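Lectin 2 (Agrocybe aegerita, PDB 4TQJ) specifically recognises non-reducing terminal N-acetylglucosamine of glycans as a beta-propeller lectin. Local coordinates at residues Asn3-Asp8 and Gly183-Val188; Asp130-Gly135 and Arg174-Val179; Ala121-Thr126 and Gly204-Ala209. The protein carries 1 engineered substitution. All blocks are in the same frame, centred on the assembly; numbering follows the deposited sequence.

Interaction 1: residues Asn3-Asp8 and Gly183-Val188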
ATOM      1  N   ASN A   3       4.961  -3.017 -18.254  1.00 31.04           N
ATOM      2  CA  ASN A   3       5.984  -2.479 -17.352  1.00 27.19           C
ATOM      3  C   ASN A   3       7.249  -2.152 -18.155  1.00 23.76           C
ATOM      4  O   ASN A   3       7.702  -2.963 -18.948  1.00 19.81           O
ATOM      5  CB  ASN A   3       6.279  -3.440 -16.204  1.00 39.94           C
ATOM      6  CG  ASN A   3       5.588  -3.027 -14.905  1.00 45.55           C
ATOM      7  OD1 ASN A   3       4.352  -2.962 -14.839  1.00 43.01           O
ATOM      8  ND2 ASN A   3       6.386  -2.753 -13.863  1.00 35.56           N
ATOM      9  N   VAL A   4       7.788  -0.951 -17.982  1.00 20.65           N
ATOM     10  CA  VAL A   4       8.872  -0.474 -18.843  1.00 15.38           C
ATOM     11  C   VAL A   4       9.942   0.301 -18.061  1.00 16.62           C
ATOM     12  O   VAL A   4       9.644   1.034 -17.113  1.00 14.32           O
ATOM     13  CB  VAL A   4       8.324   0.431 -19.980  1.00 22.09           C
ATOM     14  CG1 VAL A   4       9.450   1.235 -20.618  1.00 23.30           C
ATOM     15  CG2 VAL A   4       7.574  -0.395 -21.036  1.00 16.87           C
ATOM     16  N   ILE A   5      11.189   0.138 -18.478  1.00 15.00           N
ATOM     17  CA  ILE A   5      12.310   0.798 -17.830  1.00 15.19           C
ATOM     18  C   ILE A   5      13.075   1.596 -18.870  1.00 12.76           C
ATOM     19  O   ILE A   5      13.551   1.023 -19.847  1.00 12.36           O
ATOM     20  CB  ILE A   5      13.231  -0.246 -17.194  1.00 13.35           C
ATOM     21  CG1 ILE A   5      12.499  -0.914 -16.030  1.00 17.73           C
ATOM     22  CG2 ILE A   5      14.538   0.383 -16.727  1.00 11.31           C
ATOM     23  CD1 ILE A   5      13.244  -2.066 -15.441  1.00 14.13           C
ATOM     24  N   THR A   6      13.162   2.909 -18.674  1.00 10.62           N
ATOM     25  CA  THR A   6      13.866   3.790 -19.612  1.00 12.75           C
ATOM     26  C   THR A   6      15.017   4.483 -18.899  1.00 10.74           C
ATOM     27  O   THR A   6      15.144   4.379 -17.687  1.00 13.62           O
ATOM     28  CB  THR A   6      12.931   4.871 -20.267  1.00 14.11           C
ATOM     29  OG1 THR A   6      12.583   5.876 -19.306  1.00 12.93           O
ATOM     30  CG2 THR A   6      11.669   4.251 -20.840  1.00 13.16           C
ATOM     31  N   GLN A   7      15.871   5.173 -19.649  1.00  9.80           N
ATOM     32  CA  GLN A   7      16.957   5.938 -19.047  1.00 13.51           C
ATOM     33  C   GLN A   7      16.423   7.072 -18.174  1.00 14.76           C
ATOM     34  O   GLN A   7      16.921   7.310 -17.075  1.00 13.84           O
ATOM     35  CB  GLN A   7      17.892   6.487 -20.132  1.00 14.19           C
ATOM     36  CG  GLN A   7      18.496   5.386 -20.986  1.00 10.95           C
ATOM     37  CD  GLN A   7      19.382   5.891 -22.092  1.00 12.06           C
ATOM     38  OE1 GLN A   7      19.510   5.238 -23.126  1.00 11.80           O
ATOM     39  NE2 GLN A   7      19.999   7.058 -21.889  1.00 12.37           N
ATOM     40  N   ASP A   8      15.401   7.768 -18.661  1.00 13.93           N
ATOM     41  CA  ASP A   8      14.833   8.889 -17.916  1.00 16.96           C
ATOM     42  C   ASP A   8      13.981   8.403 -16.739  1.00 12.84           C
ATOM     43  O   ASP A   8      13.925   9.032 -15.686  1.00 14.87           O
ATOM     44  CB  ASP A   8      13.986   9.765 -18.844  1.00 20.61           C
ATOM     45  CG  ASP A   8      14.832  10.574 -19.810  1.00 26.16           C
ATOM     46  OD1 ASP A   8      16.034  10.767 -19.531  1.00 28.07           O
ATOM     47  OD2 ASP A   8      14.303  11.016 -20.853  1.00 31.56           O
ATOM     48  N   GLY A 183       5.860 -11.877 -21.361  1.00 26.10           N
ATOM     49  CA  GLY A 183       5.790 -11.440 -19.982  1.00 22.12           C
ATOM     50  C   GLY A 183       7.113 -10.966 -19.406  1.00 24.87           C
ATOM     51  O   GLY A 183       7.139 -10.339 -18.346  1.00 27.32           O
ATOM     52  N   HIS A 184       8.209 -11.270 -20.096  1.00 19.85           N
ATOM     53  CA  HIS A 184       9.547 -10.938 -19.620  1.00 20.70           C
ATOM     54  C   HIS A 184      10.099  -9.689 -20.305  1.00 23.59           C
ATOM     55  O   HIS A 184       9.793  -9.415 -21.471  1.00 18.81           O
ATOM     56  CB  HIS A 184      10.499 -12.118 -19.842  1.00 22.82           C
ATOM     57  CG  HIS A 184      10.255 -13.277 -18.923  1.00 27.19           C
ATOM     58  ND1 HIS A 184       9.087 -14.014 -18.946  1.00 28.91           N
ATOM     59  CD2 HIS A 184      11.025 -13.822 -17.953  1.00 25.83           C
ATOM     60  CE1 HIS A 184       9.151 -14.963 -18.027  1.00 30.39           C
ATOM     61  NE2 HIS A 184      10.317 -14.869 -17.413  1.00 28.25           N
ATOM     62  N   LEU A 185      10.932  -8.940 -19.584  1.00 19.16           N
ATOM     63  CA  LEU A 185      11.499  -7.701 -20.119  1.00 19.12           C
ATOM     64  C   LEU A 185      12.589  -7.943 -21.159  1.00 17.75           C
ATOM     65  O   LEU A 185      13.599  -8.572 -20.865  1.00 18.34           O
ATOM     66  CB  LEU A 185      12.068  -6.858 -18.988  1.00 18.30           C
ATOM     67  CG  LEU A 185      11.048  -6.264 -18.021  1.00 20.03           C
ATOM     68  CD1 LEU A 185      11.761  -5.577 -16.874  1.00 18.42           C
ATOM     69  CD2 LEU A 185      10.129  -5.300 -18.740  1.00 22.16           C
ATOM     70  N   ASP A 186      12.400  -7.414 -22.364  1.00 13.97           N
ATOM     71  CA  ASP A 186      13.416  -7.532 -23.408  1.00 16.61           C
ATOM     72  C   ASP A 186      14.293  -6.289 -23.449  1.00 16.98           C
ATOM     73  O   ASP A 186      13.991  -5.302 -22.785  1.00 16.21           O
ATOM     74  CB  ASP A 186      12.745  -7.744 -24.758  1.00 19.58           C
ATOM     75  CG  ASP A 186      11.670  -8.801 -24.690  1.00 20.07           C
ATOM     76  OD1 ASP A 186      11.997  -9.923 -24.243  1.00 19.91           O
ATOM     77  OD2 ASP A 186      10.509  -8.499 -25.040  1.00 16.21           O
ATOM     78  N   ILE A 187      15.384  -6.358 -24.210  1.00 15.70           N
ATOM     79  CA  ILE A 187      16.241  -5.202 -24.425  1.00 18.65           C
ATOM     80  C   ILE A 187      15.823  -4.500 -25.719  1.00 14.21           C
ATOM     81  O   ILE A 187      15.720  -5.122 -26.776  1.00 15.95           O
ATOM     82  CB  ILE A 187      17.731  -5.599 -24.522  1.00 15.25           C
ATOM     83  CG1 ILE A 187      18.242  -6.124 -23.171  1.00 14.48           C
ATOM     84  CG2 ILE A 187      18.566  -4.407 -25.011  1.00 14.31           C
ATOM     85  CD1 ILE A 187      19.654  -6.729 -23.211  1.00 13.47           C
ATOM     86  N   VAL A 188      15.548  -3.211 -25.618  1.00 15.16           N
ATOM     87  CA  VAL A 188      15.204  -2.409 -26.777  1.00 14.99           C
ATOM     88  C   VAL A 188      16.253  -1.324 -26.938  1.00 14.65           C
ATOM     89  O   VAL A 188      16.370  -0.451 -26.083  1.00 15.01           O
ATOM     90  CB  VAL A 188      13.847  -1.730 -26.598  1.00 12.09           C
ATOM     91  CG1 VAL A 188      13.542  -0.872 -27.812  1.00 14.14           C
ATOM     92  CG2 VAL A 188      12.753  -2.774 -26.364  1.00 14.84           C
TER
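The carbonyl O of L185, the residue that meets N3 and I5 across this contact, accepts a hydrogen bond from N200 ND2. The next residue, D186, takes the backbone N-H groups of V179 and T180 on OD2 and that of N200 on OD1. These bonds hold the chain just after the L185 side chain. No hydrogen bond joins the two segments themselves. L185 carries the contact by fitting its two methyls to two different partners. CD2 lies 3.4 Å from the carbonyl O of N3, a van der Waals contact of a methyl with a backbone oxygen. CD1 meets I5 CD1 at 4.1 Å. The two side chains cross at about a right angle, so they meet through methyl ends and not along their lengths. In I5, CG1 is anti to the carbonyl carbon (chi1 -68°), and an extended chi2 of 173° carries CD1 to L185. The interface is small, 112 Å² in all. I5 is buried, while N3 is exposed. Strand 4-5 pairs antiparallel with one edge of strand 173-177, through backbone hydrogen bonds of I5 with L176, and strand 186-190 pairs with the other edge. The I5 side chain also touches Y119 and A121 of strand 117-121, in the adjacent sheet.

Interaction 2: residues Asp130-Gly135 and Arg174-Val179; sequences DIIGFG and RFLADV
The F134 ring has R174 CB over the centre of one face, 4.3 Å above the plane, and L176 CD2 at its edge, near the plane. The F134 ring and the R174 chain run alongside each other, pointing opposite ways, and R174 CD comes to 3.9 Å from F134 CD1. The guanidinium is not stacked on the ring. The two planes are 61° apart, and NH1 lies obliquely beside F134 CB. A bend at chi3 (-68°) turns the end of R174 toward the F134 backbone. There NH1 donates to a water at 2.9 Å. This water can donate in turn to F134 O at 3.0 Å, although other acceptors compete for its protons. NH1 also bonds F160 O. Further along, I132 and L176 meet tip to tip, with I132 CG2 3.9 Å from L176 CD1. L176 CD2 lies 4.0 Å from F134 CZ, so one leucine fills the angle between I132 and F134. All four residues are buried. The short strand segments run roughly antiparallel, at 149°, but are not paired. They belong to facing sheets: strand 130-134 lies between strands 117-121 and 139-142, and strand 174-177 lies between strands 4-5 and 186-190. Y119 and I187 extend the apolar layer.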
ATOM      1  N   ASP A 130      16.766  -8.335 -10.327  1.00 17.54           N
ATOM      2  CA  ASP A 130      18.167  -8.561 -10.671  1.00 18.91           C
ATOM      3  C   ASP A 130      18.855  -7.229 -10.962  1.00 20.29           C
ATOM      4  O   ASP A 130      18.203  -6.207 -11.205  1.00 17.19           O
ATOM      5  CB  ASP A 130      18.288  -9.463 -11.909  1.00 20.55           C
ATOM      6  CG  ASP A 130      17.867 -10.898 -11.639  1.00 22.58           C
ATOM      7  OD1 ASP A 130      17.405 -11.177 -10.515  1.00 20.42           O
ATOM      8  OD2 ASP A 130      17.978 -11.741 -12.568  1.00 22.64           O
ATOM      9  N   ILE A 131      20.179  -7.242 -10.952  1.00 18.03           N
ATOM     10  CA  ILE A 131      20.939  -6.080 -11.349  1.00 16.85           C
ATOM     11  C   ILE A 131      21.311  -6.259 -12.807  1.00 22.74           C
ATOM     12  O   ILE A 131      21.880  -7.287 -13.196  1.00 16.61           O
ATOM     13  CB  ILE A 131      22.217  -5.934 -10.527  1.00 18.27           C
ATOM     14  CG1 ILE A 131      21.884  -5.807  -9.041  1.00 18.53           C
ATOM     15  CG2 ILE A 131      23.005  -4.734 -11.007  1.00 17.49           C
ATOM     16  CD1 ILE A 131      23.099  -5.950  -8.148  1.00 20.09           C
ATOM     17  N   ILE A 132      20.949  -5.281 -13.624  1.00 17.07           N
ATOM     18  CA  ILE A 132      21.315  -5.325 -15.030  1.00 18.16           C
ATOM     19  C   ILE A 132      22.005  -4.036 -15.421  1.00 19.41           C
ATOM     20  O   ILE A 132      21.464  -2.946 -15.251  1.00 19.20           O
ATOM     21  CB  ILE A 132      20.095  -5.652 -15.941  1.00 17.80           C
ATOM     22  CG1 ILE A 132      20.460  -5.548 -17.424  1.00 18.94           C
ATOM     23  CG2 ILE A 132      18.910  -4.778 -15.624  1.00 20.92           C
ATOM     24  CD1 ILE A 132      19.442  -6.279 -18.305  1.00 21.22           C
ATOM     25  N   GLY A 133      23.222  -4.159 -15.928  1.00 17.89           N
ATOM     26  CA  GLY A 133      23.989  -2.983 -16.284  1.00 19.00           C
ATOM     27  C   GLY A 133      24.461  -3.034 -17.714  1.00 17.85           C
ATOM     28  O   GLY A 133      24.928  -4.063 -18.186  1.00 19.20           O
ATOM     29  N   PHE A 134      24.322  -1.916 -18.410  1.00 17.13           N
ATOM     30  CA  PHE A 134      24.827  -1.800 -19.772  1.00 17.84           C
ATOM     31  C   PHE A 134      26.228  -1.224 -19.676  1.00 17.07           C
ATOM     32  O   PHE A 134      26.406  -0.011 -19.612  1.00 16.46           O
ATOM     33  CB  PHE A 134      23.909  -0.910 -20.613  1.00 14.21           C
ATOM     34  CG  PHE A 134      22.579  -1.558 -20.954  1.00 17.14           C
ATOM     35  CD1 PHE A 134      22.424  -2.276 -22.134  1.00 18.70           C
ATOM     36  CD2 PHE A 134      21.494  -1.462 -20.089  1.00 14.72           C
ATOM     37  CE1 PHE A 134      21.203  -2.889 -22.452  1.00 14.38           C
ATOM     38  CE2 PHE A 134      20.267  -2.072 -20.404  1.00 13.66           C
ATOM     39  CZ  PHE A 134      20.123  -2.777 -21.579  1.00 13.11           C
ATOM     40  N   GLY A 135      27.217  -2.114 -19.642  1.00 16.58           N
ATOM     41  CA  GLY A 135      28.585  -1.720 -19.363  1.00 19.97           C
ATOM     42  C   GLY A 135      29.486  -1.614 -20.581  1.00 21.46           C
ATOM     43  O   GLY A 135      29.041  -1.258 -21.673  1.00 15.88           O
ATOM     44  N   ARG A 174      18.734   2.955 -24.674  1.00 13.10           N
ATOM     45  CA  ARG A 174      18.629   1.556 -24.307  1.00 12.25           C
ATOM     46  C   ARG A 174      17.610   1.388 -23.195  1.00 11.08           C
ATOM     47  O   ARG A 174      17.791   1.910 -22.104  1.00 11.01           O
ATOM     48  CB  ARG A 174      20.001   0.996 -23.908  1.00 13.84           C
ATOM     49  CG  ARG A 174      20.908   0.697 -25.127  1.00 14.90           C
ATOM     50  CD  ARG A 174      22.384   0.633 -24.731  1.00 12.08           C
ATOM     51  NE  ARG A 174      22.863   1.952 -24.325  1.00 15.97           N
ATOM     52  CZ  ARG A 174      24.082   2.212 -23.859  1.00 15.67           C
ATOM     53  NH1 ARG A 174      24.977   1.244 -23.719  1.00 15.12           N
ATOM     54  NH2 ARG A 174      24.399   3.450 -23.514  1.00 14.68           N
ATOM     55  N   PHE A 175      16.540   0.659 -23.498  1.00 13.16           N
ATOM     56  CA  PHE A 175      15.417   0.494 -22.582  1.00 13.56           C
ATOM     57  C   PHE A 175      15.156  -0.993 -22.348  1.00 11.32           C
ATOM     58  O   PHE A 175      15.684  -1.844 -23.052  1.00 14.57           O
ATOM     59  CB  PHE A 175      14.133   1.107 -23.166  1.00 13.51           C
ATOM     60  CG  PHE A 175      14.219   2.577 -23.504  1.00 11.00           C
ATOM     61  CD1 PHE A 175      13.349   3.116 -24.451  1.00 17.60           C
ATOM     62  CD2 PHE A 175      15.104   3.424 -22.860  1.00 14.16           C
ATOM     63  CE1 PHE A 175      13.379   4.460 -24.770  1.00 13.71           C
ATOM     64  CE2 PHE A 175      15.137   4.777 -23.173  1.00 14.62           C
ATOM     65  CZ  PHE A 175      14.267   5.292 -24.131  1.00 10.55           C
ATOM     66  N   LEU A 176      14.312  -1.300 -21.372  1.00 11.09           N
ATOM     67  CA  LEU A 176      13.871  -2.665 -21.139  1.00 13.55           C
ATOM     68  C   LEU A 176      12.352  -2.651 -21.206  1.00 12.41           C
ATOM     69  O   LEU A 176      11.721  -1.804 -20.604  1.00 12.78           O
ATOM     70  CB  LEU A 176      14.331  -3.162 -19.775  1.00 12.96           C
ATOM     71  CG  LEU A 176      15.836  -3.188 -19.484  1.00 13.91           C
ATOM     72  CD1 LEU A 176      16.081  -3.479 -17.990  1.00  9.58           C
ATOM     73  CD2 LEU A 176      16.550  -4.191 -20.385  1.00 13.17           C
ATOM     74  N   ALA A 177      11.776  -3.564 -21.975  1.00 15.95           N
ATOM     75  CA  ALA A 177      10.331  -3.635 -22.125  1.00 14.97           C
ATOM     76  C   ALA A 177       9.967  -4.984 -22.705  1.00 17.22           C
ATOM     77  O   ALA A 177      10.756  -5.586 -23.412  1.00 17.87           O
ATOM     78  CB  ALA A 177       9.836  -2.520 -23.042  1.00 16.72           C
ATOM     79  N   ASP A 178       8.764  -5.455 -22.417  1.00 17.07           N
ATOM     80  CA  ASP A 178       8.299  -6.672 -23.054  1.00 20.02           C
ATOM     81  C   ASP A 178       7.729  -6.335 -24.420  1.00 16.97           C
ATOM     82  O   ASP A 178       6.629  -5.784 -24.518  1.00 16.98           O
ATOM     83  CB  ASP A 178       7.233  -7.365 -22.205  1.00 23.13           C
ATOM     84  CG  ASP A 178       6.849  -8.716 -22.767  1.00 21.24           C
ATOM     85  OD1 ASP A 178       7.519  -9.169 -23.715  1.00 22.16           O
ATOM     86  OD2 ASP A 178       5.882  -9.319 -22.267  1.00 25.36           O
ATOM     87  N   VAL A 179       8.492  -6.643 -25.467  1.00 17.72           N
ATOM     88  CA  VAL A 179       8.026  -6.455 -26.836  1.00 19.18           C
ATOM     89  C   VAL A 179       7.688  -7.799 -27.489  1.00 19.70           C
ATOM     90  O   VAL A 179       6.904  -7.848 -28.435  1.00 18.42           O
ATOM     91  CB  VAL A 179       9.064  -5.716 -27.704  1.00 18.04           C
ATOM     92  CG1 VAL A 179       9.380  -4.346 -27.124  1.00 17.48           C
ATOM     93  CG2 VAL A 179      10.340  -6.529 -27.821  1.00 21.44           C
TER
HETATM   94  O   HOH W   1      27.357   1.435 -22.079  1.00 12.31           O

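Interaction 3: residues Ala121-Thr126 and Gly204-Ala209. Engineered in segment 121-126: T126 (natural residue Ile).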
ATOM      1  N   ALA A 121      15.734  -4.770 -12.286  1.00 17.07           N
ATOM      2  CA  ALA A 121      14.580  -5.348 -12.970  1.00 21.37           C
ATOM      3  C   ALA A 121      14.451  -6.852 -12.724  1.00 19.28           C
ATOM      4  O   ALA A 121      15.442  -7.571 -12.670  1.00 18.63           O
ATOM      5  CB  ALA A 121      14.672  -5.067 -14.473  1.00 14.52           C
ATOM      6  N   ASP A 122      13.212  -7.309 -12.595  1.00 22.39           N
ATOM      7  CA  ASP A 122      12.906  -8.727 -12.430  1.00 19.28           C
ATOM      8  C   ASP A 122      12.886  -9.411 -13.788  1.00 19.27           C
ATOM      9  O   ASP A 122      11.837  -9.809 -14.277  1.00 20.52           O
ATOM     10  CB  ASP A 122      11.552  -8.877 -11.743  1.00 22.27           C
ATOM     11  CG  ASP A 122      11.196 -10.327 -11.438  1.00 24.75           C
ATOM     12  OD1 ASP A 122      12.063 -11.219 -11.579  1.00 22.82           O
ATOM     13  OD2 ASP A 122      10.036 -10.556 -11.041  1.00 28.36           O
ATOM     14  N   ILE A 123      14.054  -9.533 -14.404  1.00 22.23           N
ATOM     15  CA  ILE A 123      14.144 -10.064 -15.760  1.00 21.17           C
ATOM     16  C   ILE A 123      13.857 -11.561 -15.835  1.00 22.46           C
ATOM     17  O   ILE A 123      13.630 -12.097 -16.920  1.00 24.50           O
ATOM     18  CB  ILE A 123      15.507  -9.760 -16.387  1.00 23.71           C
ATOM     19  CG1 ILE A 123      16.622 -10.088 -15.412  1.00 19.49           C
ATOM     20  CG2 ILE A 123      15.620  -8.275 -16.755  1.00 23.30           C
ATOM     21  CD1 ILE A 123      17.956  -9.588 -15.881  1.00 26.03           C
ATOM     22  N   ARG A 124      13.858 -12.234 -14.688  1.00 21.27           N
ATOM     23  CA  ARG A 124      13.575 -13.674 -14.649  1.00 22.17           C
ATOM     24  C   ARG A 124      12.173 -13.991 -14.134  1.00 26.18           C
ATOM     25  O   ARG A 124      11.795 -15.157 -14.009  1.00 25.10           O
ATOM     26  CB  ARG A 124      14.639 -14.411 -13.830  1.00 25.67           C
ATOM     27  CG  ARG A 124      16.013 -14.458 -14.511  1.00 28.14           C
ATOM     28  CD  ARG A 124      17.084 -15.111 -13.629  1.00 24.87           C
ATOM     29  NE  ARG A 124      17.304 -14.352 -12.404  1.00 25.77           N
ATOM     30  CZ  ARG A 124      17.219 -14.860 -11.177  1.00 30.29           C
ATOM     31  NH1 ARG A 124      16.936 -16.150 -10.999  1.00 26.94           N
ATOM     32  NH2 ARG A 124      17.423 -14.077 -10.126  1.00 20.78           N
ATOM     33  N   LYS A 125      11.403 -12.940 -13.856  1.00 26.36           N
ATOM     34  CA  LYS A 125      10.063 -13.060 -13.290  1.00 28.16           C
ATOM     35  C   LYS A 125      10.012 -13.915 -12.022  1.00 28.73           C
ATOM     36  O   LYS A 125       9.175 -14.806 -11.907  1.00 31.71           O
ATOM     37  CB  LYS A 125       9.063 -13.585 -14.330  1.00 27.87           C
ATOM     38  CG  LYS A 125       8.748 -12.586 -15.430  1.00 30.17           C
ATOM     39  CD  LYS A 125       7.273 -12.198 -15.437  1.00 38.50           C
ATOM     40  CE  LYS A 125       6.406 -13.318 -16.001  1.00 37.23           C
ATOM     41  NZ  LYS A 125       4.959 -12.978 -15.932  1.00 43.86           N
ATOM     42  N   THR A 126      10.892 -13.632 -11.065  1.00 29.11           N
ATOM     43  CA  THR A 126      10.875 -14.359  -9.793  1.00 31.61           C
ATOM     44  C   THR A 126      10.345 -13.520  -8.629  1.00 30.23           C
ATOM     45  O   THR A 126      10.262 -14.003  -7.500  1.00 35.37           O
ATOM     46  CB  THR A 126      12.257 -14.960  -9.438  1.00 29.61           C
ATOM     47  OG1 THR A 126      13.248 -13.923  -9.347  1.00 36.50           O
ATOM     48  CG2 THR A 126      12.677 -15.963 -10.492  1.00 32.19           C
ATOM     49  N   GLY A 204      17.070 -16.124 -17.852  1.00 40.36           N
ATOM     50  CA  GLY A 204      18.276 -15.379 -17.553  1.00 42.02           C
ATOM     51  C   GLY A 204      19.194 -15.230 -18.753  1.00 42.60           C
ATOM     52  O   GLY A 204      20.349 -14.828 -18.593  1.00 38.82           O
ATOM     53  N   THR A 205      18.692 -15.550 -19.949  1.00 38.27           N
ATOM     54  CA  THR A 205      19.449 -15.301 -21.181  1.00 34.34           C
ATOM     55  C   THR A 205      18.722 -14.393 -22.184  1.00 28.38           C
ATOM     56  O   THR A 205      17.490 -14.326 -22.220  1.00 25.05           O
ATOM     57  CB  THR A 205      19.886 -16.611 -21.893  1.00 35.01           C
ATOM     58  OG1 THR A 205      18.764 -17.218 -22.547  1.00 33.77           O
ATOM     59  CG2 THR A 205      20.488 -17.591 -20.900  1.00 37.59           C
ATOM     60  N   PHE A 206      19.505 -13.698 -23.001  1.00 30.23           N
ATOM     61  CA  PHE A 206      18.972 -12.852 -24.066  1.00 26.47           C
ATOM     62  C   PHE A 206      19.474 -13.351 -25.407  1.00 26.46           C
ATOM     63  O   PHE A 206      20.657 -13.662 -25.553  1.00 28.14           O
ATOM     64  CB  PHE A 206      19.428 -11.400 -23.885  1.00 22.91           C
ATOM     65  CG  PHE A 206      18.872 -10.730 -22.663  1.00 22.41           C
ATOM     66  CD1 PHE A 206      17.644 -10.093 -22.707  1.00 20.50           C
ATOM     67  CD2 PHE A 206      19.590 -10.709 -21.479  1.00 25.00           C
ATOM     68  CE1 PHE A 206      17.131  -9.457 -21.597  1.00 16.54           C
ATOM     69  CE2 PHE A 206      19.084 -10.074 -20.359  1.00 22.32           C
ATOM     70  CZ  PHE A 206      17.847  -9.452 -20.416  1.00 21.61           C
ATOM     71  N   ALA A 207      18.579 -13.424 -26.384  1.00 25.76           N
ATOM     72  CA  ALA A 207      18.962 -13.761 -27.752  1.00 24.66           C
ATOM     73  C   ALA A 207      19.839 -12.671 -28.367  1.00 23.21           C
ATOM     74  O   ALA A 207      19.871 -11.535 -27.881  1.00 23.55           O
ATOM     75  CB  ALA A 207      17.728 -13.971 -28.600  1.00 26.07           C
ATOM     76  N   PRO A 208      20.568 -13.016 -29.436  1.00 24.46           N
ATOM     77  CA  PRO A 208      21.340 -12.000 -30.154  1.00 24.55           C
ATOM     78  C   PRO A 208      20.442 -10.870 -30.669  1.00 21.97           C
ATOM     79  O   PRO A 208      19.291 -11.119 -31.040  1.00 22.99           O
ATOM     80  CB  PRO A 208      21.947 -12.795 -31.312  1.00 22.51           C
ATOM     81  CG  PRO A 208      22.151 -14.159 -30.718  1.00 28.90           C
ATOM     82  CD  PRO A 208      20.929 -14.381 -29.860  1.00 28.38           C
ATOM     83  N   ALA A 209      20.969  -9.650 -30.683  1.00 19.73           N
ATOM     84  CA  ALA A 209      20.204  -8.498 -31.146  1.00 21.50           C
ATOM     85  C   ALA A 209      19.784  -8.657 -32.599  1.00 23.05           C
ATOM     86  O   ALA A 209      20.523  -9.185 -33.431  1.00 21.71           O
ATOM     87  CB  ALA A 209      20.991  -7.217 -30.960  1.00 20.08           C
TER
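The type I turn D122-K125, in the loop between strands 117-121 and 130-134, presents I123 and R124 to the loop 204-209 of the next sheet. R124 makes the closer contact. Its CG lies 3.9 Å from G204 N, and its CD also rests against G204 CA. G204 has a positive phi (84°) and no side chain, which lets the aliphatic part of R124 lie against its backbone. The chain of R124 then bends at chi3 (-63°), and NE forms a salt bridge with D130. The second contact is apolar and loose: I123 CG2 approaches the edge of the F206 ring, 4.4 Å from CZ and near the ring plane. The turn is fixed from inside. K125 N bonds D122 O at 3.2 Å. The N-H of T126, an engineered residue, bonds D122 OD1 at 2.7 Å through the syn lone pair, and the bond is fairly straight (153°). D122 OD2 accepts the N-H of G127. I123 O accepts a bond from ND2 of N200, just ahead of the 204-209 loop. An aspartate that folds its own loop, with a second aspartate at the start of the next strand, resembles the D178-D186 loop of the FG-GAP-like repeat of beta-propellers.

The three contacts lie close together where two neighbouring sheets of the beta-propeller meet. Interaction 2 is centred about 6 Å from interaction 1 and about 8 Å from interaction 3. The centres of interactions 1 and 3 are about 10 Å apart. Along the chain the segments come as 3-8, 121-126, 130-135, 174-179, 183-188 and 204-209. Interaction 2 falls within the span of both others, while interactions 1 and 3 interleave. Strand 4-5 joins its sheet through strand 173-177, and interaction 1 packs it against the chain entering strand 186-190 beyond. Interaction 2 joins that sheet to the one with strand 130-134, and interaction 3 joins their loops. Together they connect the chain start with two successive blades.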